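Local coordinates for putative flavoprotein (Bacteroides eggerthii, PDB 4ICI) that binds flavin mononucleotide in a flavodoxin-like fold and probably takes part in electron transfer, at residues P44-Q49 against A77-K82. Residues are numbered along the deposited sequence; the frame is centred on the assembly and turned at random. Where two conformers were deposited one is given.
Sequences PIAPAQ and AIKSKK. With EDO (1,2-ethanediol), chain E.
Ile45 and Ile78 share a first torsion (chi1 -60° and -68°): each sets CG1 anti to its carbonyl carbon and CG2 anti to its backbone N. The methyl CG2 of Ile45 thereby meets the far end of the Ile78 chain, CD1, at 3.7 Å, and the two side chains cross at a slant. Beyond them, Ile106 and Phe109 of helix 104-112 touch Ile45, while Ile105 and Thr108 touch Ile78. Two backbone bonds, in the pattern of an antiparallel bridge, tie the steeply crossing segments together. Lys79 N donates to Ala46 O at 2.8 Å, almost straight (175° at the hydrogen), and Ala48 N donates to Ala77 O at 2.9 Å from above the carbonyl plane. Pro47 faces Ile78 as a non-hydrogen-bonded pair: the bonds fall on Ala46 and Ala48 and do not use Pro47 N, which lacks a hydrogen. Both members give CA-H...O contacts: Ile78 CA to Ala46 O and Pro47 CA to Ala77 O, 3.4 Å each. One water accepts from Ala46 N and Ser80 N, bridging the segments. This single, isolated bridge joins the loop after edge strand 41-44 to the loop leading into strand 90-96, outside the parallel 2-1-3-4-5 sheet of the flavodoxin fold.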
# COMPACT_ATOMS: atom_id res chain seq x y z
N PRO A 44 -0.34 -10.10 -1.53
CA PRO A 44 -0.31 -9.75 -0.14
C PRO A 44 1.15 -9.60 0.33
O PRO A 44 1.98 -10.52 0.17
CB PRO A 44 -1.01 -10.92 0.55
CG PRO A 44 -1.77 -11.66 -0.56
CD PRO A 44 -0.87 -11.46 -1.76
N ILE A 45 1.45 -8.45 0.91
CA ILE A 45 2.76 -8.17 1.50
C ILE A 45 2.71 -8.75 2.91
O ILE A 45 2.12 -8.14 3.80
CB ILE A 45 3.04 -6.65 1.55
CG1 ILE A 45 3.02 -6.02 0.12
CG2 ILE A 45 4.35 -6.38 2.27
CD1 ILE A 45 2.98 -4.47 0.09
N ALA A 46 3.28 -9.96 3.07
CA ALA A 46 3.15 -10.70 4.31
C ALA A 46 4.36 -10.45 5.20
O ALA A 46 5.50 -10.71 4.80
CB ALA A 46 3.01 -12.20 4.06
N PRO A 47 4.14 -9.94 6.40
CA PRO A 47 5.25 -9.81 7.32
C PRO A 47 5.85 -11.16 7.73
O PRO A 47 5.13 -12.11 7.99
CB PRO A 47 4.67 -9.13 8.53
CG PRO A 47 3.24 -9.17 8.38
CD PRO A 47 2.87 -9.53 6.99
N ALA A 48 7.17 -11.21 7.82
CA ALA A 48 7.84 -12.38 8.31
C ALA A 48 7.43 -12.71 9.76
O ALA A 48 7.35 -13.89 10.12
CB ALA A 48 9.34 -12.21 8.19
N GLN A 49 7.17 -11.68 10.55
CA GLN A 49 6.62 -11.83 11.88
C GLN A 49 5.26 -11.15 11.91
O GLN A 49 5.18 -9.91 11.87
CB GLN A 49 7.52 -11.23 12.95
CG GLN A 49 6.99 -11.46 14.39
CD GLN A 49 7.90 -11.00 15.46
OE1 GLN A 49 7.51 -10.22 16.39
NE2 GLN A 49 9.12 -11.49 15.40
N ALA A 77 10.47 -6.98 8.09
CA ALA A 77 10.81 -8.01 7.13
C ALA A 77 9.56 -8.58 6.46
O ALA A 77 8.49 -8.76 7.09
CB ALA A 77 11.59 -9.12 7.83
N ILE A 78 9.71 -8.86 5.17
CA ILE A 78 8.67 -9.46 4.33
C ILE A 78 9.01 -10.95 4.13
O ILE A 78 10.16 -11.29 3.86
CB ILE A 78 8.52 -8.72 2.98
CG1 ILE A 78 7.95 -7.31 3.19
CG2 ILE A 78 7.65 -9.53 1.98
CD1 ILE A 78 8.05 -6.37 1.95
N LYS A 79 8.01 -11.81 4.22
CA LYS A 79 8.20 -13.25 4.02
C LYS A 79 8.79 -13.60 2.68
O LYS A 79 9.84 -14.27 2.58
CB LYS A 79 6.88 -13.99 4.12
CG LYS A 79 6.54 -14.44 5.48
CD LYS A 79 5.50 -15.54 5.43
CE LYS A 79 4.88 -15.71 6.78
NZ LYS A 79 3.98 -16.91 6.88
N SER A 80 8.12 -13.17 1.61
CA SER A 80 8.46 -13.58 0.25
C SER A 80 8.23 -12.43 -0.71
O SER A 80 7.14 -11.83 -0.67
CB SER A 80 7.56 -14.74 -0.16
OG SER A 80 7.77 -15.84 0.70
N LYS A 81 9.21 -12.15 -1.56
CA LYS A 81 9.05 -11.14 -2.61
C LYS A 81 8.14 -11.64 -3.72
O LYS A 81 7.91 -12.85 -3.90
CB LYS A 81 10.40 -10.74 -3.24
CG LYS A 81 11.32 -10.02 -2.26
CD LYS A 81 12.58 -9.51 -2.94
CE LYS A 81 13.46 -8.70 -1.99
NZ LYS A 81 14.59 -8.10 -2.76
N LYS A 82 7.63 -10.68 -4.48
CA LYS A 82 6.90 -10.98 -5.70
C LYS A 82 7.89 -11.24 -6.83
O LYS A 82 8.50 -10.32 -7.39
CB LYS A 82 5.95 -9.81 -6.04
CG LYS A 82 5.00 -10.10 -7.20
CD LYS A 82 3.97 -11.14 -6.83
CE LYS A 82 2.82 -11.23 -7.81
NZ LYS A 82 2.92 -12.45 -8.63
C1 EDO E . -0.72 -10.46 4.11
O1 EDO E . -0.35 -10.71 5.48
C2 EDO E . -1.13 -9.00 3.82
O2 EDO E . -0.47 -8.05 4.61
O HOH W 1 5.21 -11.90 1.51
O HOH W 2 8.08 -8.91 9.87